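Local atomic coordinates of FOKI restriction endonuclease (Planomicrobium okeanokoites, PDB entry 2FOK), a protein that recognises a specific DNA sequence and, as a metal-dependent type IIS restriction endonuclease, hydrolyses the double-stranded DNA through a separate cleavage domain. Residues A[291-296]-A[305-310]; A[354-359]-A[369-374]. All coordinates share one frame; numbering follows the deposited sequence.

Interaction 1. Residues A[291-296]-A[305-310]; sequences VYWEML and YVRTRR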
loop_
_atom_site.group_PDB
_atom_site.type_symbol
_atom_site.label_atom_id
_atom_site.label_comp_id
_atom_site.label_asym_id
_atom_site.label_seq_id
_atom_site.Cartn_x
_atom_site.Cartn_y
_atom_site.Cartn_z
ATOM N N VAL A 291 9.521 -6.539 15.360
ATOM C CA VAL A 291 8.136 -6.424 14.894
ATOM C C VAL A 291 7.358 -5.684 15.968
ATOM O O VAL A 291 7.494 -5.983 17.151
ATOM C CB VAL A 291 7.469 -7.819 14.697
ATOM C CG1 VAL A 291 5.977 -7.652 14.416
ATOM C CG2 VAL A 291 8.152 -8.584 13.558
ATOM N N TYR A 292 6.548 -4.719 15.564
ATOM C CA TYR A 292 5.770 -3.955 16.522
ATOM C C TYR A 292 4.328 -3.845 16.055
ATOM O O TYR A 292 4.051 -3.768 14.864
ATOM C CB TYR A 292 6.372 -2.551 16.718
ATOM C CG TYR A 292 7.354 -2.162 15.637
ATOM C CD1 TYR A 292 8.693 -2.550 15.713
ATOM C CD2 TYR A 292 6.922 -1.500 14.483
ATOM C CE1 TYR A 292 9.577 -2.301 14.666
ATOM C CE2 TYR A 292 7.801 -1.246 13.428
ATOM C CZ TYR A 292 9.124 -1.652 13.524
ATOM O OH TYR A 292 9.992 -1.419 12.476
ATOM N N TRP A 293 3.425 -3.862 17.030
ATOM C CA TRP A 293 1.987 -3.754 16.846
ATOM C C TRP A 293 1.601 -2.672 15.836
ATOM O O TRP A 293 0.637 -2.829 15.090
ATOM C CB TRP A 293 1.374 -3.438 18.211
ATOM C CG TRP A 293 -0.112 -3.397 18.272
ATOM C CD1 TRP A 293 -0.961 -4.466 18.347
ATOM C CD2 TRP A 293 -0.926 -2.229 18.352
ATOM N NE1 TRP A 293 -2.254 -4.034 18.477
ATOM C CE2 TRP A 293 -2.263 -2.663 18.484
ATOM C CE3 TRP A 293 -0.656 -0.851 18.329
ATOM C CZ2 TRP A 293 -3.335 -1.769 18.592
ATOM C CZ3 TRP A 293 -1.722 0.044 18.438
ATOM C CH2 TRP A 293 -3.047 -0.423 18.569
ATOM N N GLU A 294 2.360 -1.580 15.819
ATOM C CA GLU A 294 2.090 -0.450 14.923
ATOM C C GLU A 294 2.458 -0.680 13.469
ATOM O O GLU A 294 2.243 0.192 12.635
ATOM C CB GLU A 294 2.825 0.801 15.408
ATOM C CG GLU A 294 2.203 1.472 16.603
ATOM C CD GLU A 294 2.751 0.941 17.912
ATOM O OE1 GLU A 294 3.398 -0.131 17.909
ATOM O OE2 GLU A 294 2.532 1.600 18.950
ATOM N N MET A 295 3.023 -1.837 13.151
ATOM C CA MET A 295 3.410 -2.098 11.774
ATOM C C MET A 295 2.499 -3.109 11.091
ATOM O O MET A 295 2.583 -3.308 9.876
ATOM C CB MET A 295 4.869 -2.579 11.713
ATOM C CG MET A 295 5.111 -4.043 12.084
ATOM S SD MET A 295 6.691 -4.664 11.407
ATOM C CE MET A 295 6.148 -6.124 10.538
ATOM N N LEU A 296 1.609 -3.717 11.867
ATOM C CA LEU A 296 0.707 -4.740 11.353
ATOM C C LEU A 296 -0.536 -4.205 10.637
ATOM O O LEU A 296 -1.405 -4.975 10.253
ATOM C CB LEU A 296 0.306 -5.687 12.499
ATOM C CG LEU A 296 1.459 -6.146 13.417
ATOM C CD1 LEU A 296 0.938 -7.059 14.527
ATOM C CD2 LEU A 296 2.499 -6.883 12.597
ATOM N N TYR A 305 -8.123 -2.728 16.090
ATOM C CA TYR A 305 -8.627 -4.077 16.305
ATOM C C TYR A 305 -7.830 -5.072 15.477
ATOM O O TYR A 305 -7.419 -6.123 15.972
ATOM C CB TYR A 305 -10.110 -4.170 15.926
ATOM C CG TYR A 305 -10.633 -5.595 15.821
ATOM C CD1 TYR A 305 -10.404 -6.363 14.680
ATOM C CD2 TYR A 305 -11.328 -6.182 16.878
ATOM C CE1 TYR A 305 -10.847 -7.682 14.594
ATOM C CE2 TYR A 305 -11.778 -7.502 16.803
ATOM C CZ TYR A 305 -11.532 -8.245 15.659
ATOM O OH TYR A 305 -11.962 -9.553 15.586
ATOM N N VAL A 306 -7.619 -4.732 14.210
ATOM C CA VAL A 306 -6.884 -5.593 13.286
ATOM C C VAL A 306 -5.433 -5.801 13.723
ATOM O O VAL A 306 -4.919 -6.921 13.675
ATOM C CB VAL A 306 -6.942 -5.019 11.838
ATOM C CG1 VAL A 306 -6.390 -6.029 10.830
ATOM C CG2 VAL A 306 -8.377 -4.697 11.484
ATOM N N ARG A 307 -4.775 -4.729 14.151
ATOM C CA ARG A 307 -3.389 -4.825 14.609
ATOM C C ARG A 307 -3.265 -5.851 15.748
ATOM O O ARG A 307 -2.309 -6.623 15.802
ATOM C CB ARG A 307 -2.898 -3.459 15.094
ATOM C CG ARG A 307 -2.174 -2.612 14.041
ATOM C CD ARG A 307 -2.164 -1.136 14.449
ATOM N NE ARG A 307 -1.682 -0.260 13.383
ATOM C CZ ARG A 307 -1.301 1.005 13.553
ATOM N NH1 ARG A 307 -1.341 1.565 14.756
ATOM N NH2 ARG A 307 -0.860 1.709 12.515
ATOM N N THR A 308 -4.230 -5.853 16.660
ATOM C CA THR A 308 -4.207 -6.786 17.773
ATOM C C THR A 308 -4.383 -8.222 17.282
ATOM O O THR A 308 -3.615 -9.117 17.652
ATOM C CB THR A 308 -5.311 -6.459 18.794
ATOM O OG1 THR A 308 -5.261 -5.064 19.113
ATOM C CG2 THR A 308 -5.117 -7.261 20.069
ATOM N N ARG A 309 -5.390 -8.431 16.441
ATOM C CA ARG A 309 -5.679 -9.750 15.882
ATOM C C ARG A 309 -4.440 -10.359 15.218
ATOM O O ARG A 309 -4.110 -11.521 15.447
ATOM C CB ARG A 309 -6.822 -9.635 14.871
ATOM C CG ARG A 309 -7.528 -10.940 14.541
ATOM C CD ARG A 309 -7.808 -10.998 13.046
ATOM N NE ARG A 309 -9.058 -10.339 12.684
ATOM C CZ ARG A 309 -9.233 -9.523 11.644
ATOM N NH1 ARG A 309 -8.233 -9.237 10.821
ATOM N NH2 ARG A 309 -10.433 -9.003 11.424
ATOM N N ARG A 310 -3.757 -9.582 14.385
ATOM C CA ARG A 310 -2.555 -10.087 13.736
ATOM C C ARG A 310 -1.431 -10.274 14.759
ATOM O O ARG A 310 -0.613 -11.171 14.618
ATOM C CB ARG A 310 -2.120 -9.139 12.618
ATOM C CG ARG A 310 -2.961 -9.305 11.355
ATOM C CD ARG A 310 -2.829 -8.124 10.392
ATOM N NE ARG A 310 -3.760 -8.262 9.277
ATOM C CZ ARG A 310 -4.099 -7.282 8.450
ATOM N NH1 ARG A 310 -3.585 -6.073 8.598
ATOM N NH2 ARG A 310 -4.986 -7.504 7.490
#
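Trp293 and Thr308 are joined by a fairly straight hydrogen bond of 3.2 Å from indole NE1 of Trp293 to OG1 of Thr308, with the oxygen near the ring plane at its edge. Thr308 OG1 also bonds Glu304 O one turn earlier in the helix. The second polar link runs from Arg310 NH1 to Leu296 O at 2.9 Å; it lies in both the carbonyl and guanidinium planes. Val306 CG1 rests on a face of that guanidinium, while salt bridges from NE to Asp347 and from NH2 to Glu189 fix its rotation.

The apolar contact has two centres. With CG anti to the backbone N (chi1 -175°), Trp293 takes Arg307 CB over its five-membered ring, a CH-pi contact of 3.7 Å to the centroid. Leu296 points at the helix and packs against the aliphatic parts of Arg307 and Arg310. The extended Arg307 chain passes Trp293 O, and Glu294 O lies over a face of its guanidinium without bonding to it; Ala297 O, Arg6 O and Thr7 OG1 hold that group instead. An alanine at Trp293 removes ring face and N-H alike, which would probably open a gap beside Arg307 CB and leave Thr308 OG1 less firmly held.

The contact thus pins the loop leading into helix 303-319 to that helix's first turns, within the helix-turn-helix-type D3 domain; Trp293 and Leu296 also touch Ala311, farther along the same helix.

Interaction 2. Residues A[354-359]-A[369-374]; sequences TGIFIE and DHILQF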
loop_
_atom_site.group_PDB
_atom_site.type_symbol
_atom_site.label_atom_id
_atom_site.label_comp_id
_atom_site.label_asym_id
_atom_site.label_seq_id
_atom_site.Cartn_x
_atom_site.Cartn_y
_atom_site.Cartn_z
ATOM N N THR A 354 5.452 -9.637 4.835
ATOM C CA THR A 354 6.188 -8.506 5.379
ATOM C C THR A 354 7.600 -8.877 5.838
ATOM O O THR A 354 8.344 -8.022 6.311
ATOM C CB THR A 354 5.382 -7.796 6.515
ATOM O OG1 THR A 354 6.273 -7.065 7.371
ATOM C CG2 THR A 354 4.605 -8.784 7.313
ATOM N N GLY A 355 7.975 -10.149 5.685
ATOM C CA GLY A 355 9.321 -10.560 6.052
ATOM C C GLY A 355 9.524 -11.674 7.068
ATOM O O GLY A 355 10.666 -12.065 7.328
ATOM N N ILE A 356 8.439 -12.183 7.642
ATOM C CA ILE A 356 8.518 -13.245 8.635
ATOM C C ILE A 356 8.335 -14.604 7.955
ATOM O O ILE A 356 7.462 -14.760 7.104
ATOM C CB ILE A 356 7.436 -13.042 9.728
ATOM C CG1 ILE A 356 7.597 -11.649 10.354
ATOM C CG2 ILE A 356 7.558 -14.119 10.813
ATOM C CD1 ILE A 356 6.335 -10.812 10.332
ATOM N N PHE A 357 9.163 -15.581 8.328
ATOM C CA PHE A 357 9.097 -16.909 7.718
ATOM C C PHE A 357 8.176 -17.900 8.424
ATOM O O PHE A 357 8.462 -18.344 9.531
ATOM C CB PHE A 357 10.496 -17.525 7.638
ATOM C CG PHE A 357 11.477 -16.700 6.862
ATOM C CD1 PHE A 357 11.370 -16.587 5.480
ATOM C CD2 PHE A 357 12.504 -16.028 7.513
ATOM C CE1 PHE A 357 12.278 -15.809 4.757
ATOM C CE2 PHE A 357 13.417 -15.250 6.796
ATOM C CZ PHE A 357 13.301 -15.141 5.417
ATOM N N ILE A 358 7.079 -18.249 7.760
ATOM C CA ILE A 358 6.117 -19.208 8.292
ATOM C C ILE A 358 5.884 -20.275 7.232
ATOM O O ILE A 358 5.213 -20.029 6.230
ATOM C CB ILE A 358 4.764 -18.539 8.637
ATOM C CG1 ILE A 358 4.990 -17.426 9.659
ATOM C CG2 ILE A 358 3.785 -19.577 9.178
ATOM C CD1 ILE A 358 3.751 -16.601 9.964
ATOM N N GLU A 359 6.456 -21.452 7.450
ATOM C CA GLU A 359 6.304 -22.556 6.511
ATOM C C GLU A 359 4.902 -23.129 6.600
ATOM O O GLU A 359 4.310 -23.191 7.678
ATOM C CB GLU A 359 7.325 -23.663 6.802
ATOM C CG GLU A 359 6.858 -25.076 6.426
ATOM C CD GLU A 359 6.929 -26.052 7.592
ATOM O OE1 GLU A 359 8.054 -26.412 7.997
ATOM O OE2 GLU A 359 5.863 -26.461 8.106
ATOM N N ASP A 369 11.637 -18.792 12.520
ATOM C CA ASP A 369 12.334 -17.513 12.464
ATOM C C ASP A 369 12.749 -17.087 13.876
ATOM O O ASP A 369 12.563 -17.827 14.829
ATOM C CB ASP A 369 11.350 -16.498 11.864
ATOM C CG ASP A 369 12.020 -15.263 11.315
ATOM O OD1 ASP A 369 13.094 -14.866 11.821
ATOM O OD2 ASP A 369 11.447 -14.678 10.370
ATOM N N HIS A 370 13.315 -15.894 14.005
ATOM C CA HIS A 370 13.688 -15.377 15.316
ATOM C C HIS A 370 13.171 -13.943 15.456
ATOM O O HIS A 370 13.775 -13.005 14.942
ATOM C CB HIS A 370 15.208 -15.410 15.515
ATOM C CG HIS A 370 15.632 -15.179 16.934
ATOM N ND1 HIS A 370 16.955 -15.076 17.312
ATOM C CD2 HIS A 370 14.906 -14.967 18.057
ATOM C CE1 HIS A 370 17.023 -14.806 18.603
ATOM N NE2 HIS A 370 15.792 -14.733 19.077
ATOM N N ILE A 371 12.046 -13.798 16.151
ATOM C CA ILE A 371 11.403 -12.508 16.387
ATOM C C ILE A 371 11.558 -12.103 17.863
ATOM O O ILE A 371 11.460 -12.951 18.759
ATOM C CB ILE A 371 9.872 -12.590 16.056
ATOM C CG1 ILE A 371 9.652 -13.447 14.807
ATOM C CG2 ILE A 371 9.281 -11.191 15.869
ATOM C CD1 ILE A 371 10.232 -12.856 13.521
ATOM N N LEU A 372 11.786 -10.816 18.124
ATOM C CA LEU A 372 11.925 -10.352 19.507
ATOM C C LEU A 372 10.573 -10.031 20.149
ATOM O O LEU A 372 9.526 -10.074 19.495
ATOM C CB LEU A 372 12.824 -9.112 19.590
ATOM C CG LEU A 372 14.315 -9.363 19.364
ATOM C CD1 LEU A 372 14.897 -8.197 18.593
ATOM C CD2 LEU A 372 15.041 -9.571 20.715
ATOM N N GLN A 373 10.618 -9.693 21.435
ATOM C CA GLN A 373 9.425 -9.372 22.212
ATOM C C GLN A 373 8.864 -7.979 21.946
ATOM O O GLN A 373 9.523 -6.974 22.210
ATOM C CB GLN A 373 9.727 -9.513 23.711
ATOM C CG GLN A 373 10.736 -8.504 24.242
ATOM C CD GLN A 373 10.837 -8.502 25.760
ATOM O OE1 GLN A 373 11.301 -7.530 26.356
ATOM N NE2 GLN A 373 10.405 -9.589 26.390
ATOM N N PHE A 374 7.643 -7.929 21.423
ATOM C CA PHE A 374 6.970 -6.663 21.149
ATOM C C PHE A 374 5.749 -6.575 22.056
ATOM O O PHE A 374 5.175 -7.592 22.432
ATOM C CB PHE A 374 6.522 -6.594 19.690
ATOM C CG PHE A 374 5.641 -7.733 19.269
ATOM C CD1 PHE A 374 6.182 -8.987 18.999
ATOM C CD2 PHE A 374 4.272 -7.548 19.120
ATOM C CE1 PHE A 374 5.370 -10.043 18.584
ATOM C CE2 PHE A 374 3.453 -8.594 18.706
ATOM C CZ PHE A 374 4.003 -9.847 18.437
#
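The Phe357 ring and the Asp369 carboxylate, their planes 35° apart, meet obliquely, OD2 approaching ring atom CD2. Gly355 O lies over one face of this ring, 4.2 Å above its plane and displaced toward the rim. The setting is the base of the antiparallel beta hairpin formed by strands 358-361 and 364-367, consistent with the wing of a winged-helix fold, as expected for a D3 domain of the helix-turn-helix clan. The preceding helix ends in a Schellman motif at Gly355, whose positive phi of 123° would jam a side chain against the carbonyl of Thr354.

Asp369 carries the polar contact. A chi1 of -161° swings its carboxylate away from its own backbone N and across to 354-359, where Asp369 OD2 accepts a nearly straight bond of 3.2 Å from Phe357 N. The position of OD2 is less certain than the rest, so its exact distances deserve caution. Lys289 NZ forms a salt bridge with OD2 and also bonds Gly355 O, which probably offsets the charge of the carboxylate. Phe357 further packs on Ile163 and Thr167 of helix 160-169. Beside the carboxylate an apolar contact completes the joint: the side chains of Ile356 and Ile371 cross at about a right angle, with CG2 of Ile356 4.0 Å from CD1 of Ile371.

In the fold
Interactions 1 and 2 follow one another along the chain, and their centres lie about 13 Å apart. Helix 303-319 serves both: it supplies one whole side of interaction 1, while Ile371 and Phe374 from interaction 2 pack farther along it. The two also touch directly, Val291 against Ile371 and Met295 against Thr354. All touching residues of interaction 1 are buried, and its larger interface mixes an indole, aliphatic arginine carbon and in-plane hydrogen bonds. Interaction 2 is smaller and only partly buried, resting on one carboxylate and an isoleucine pair; it joins the foot of a hairpin to the loop leaving it.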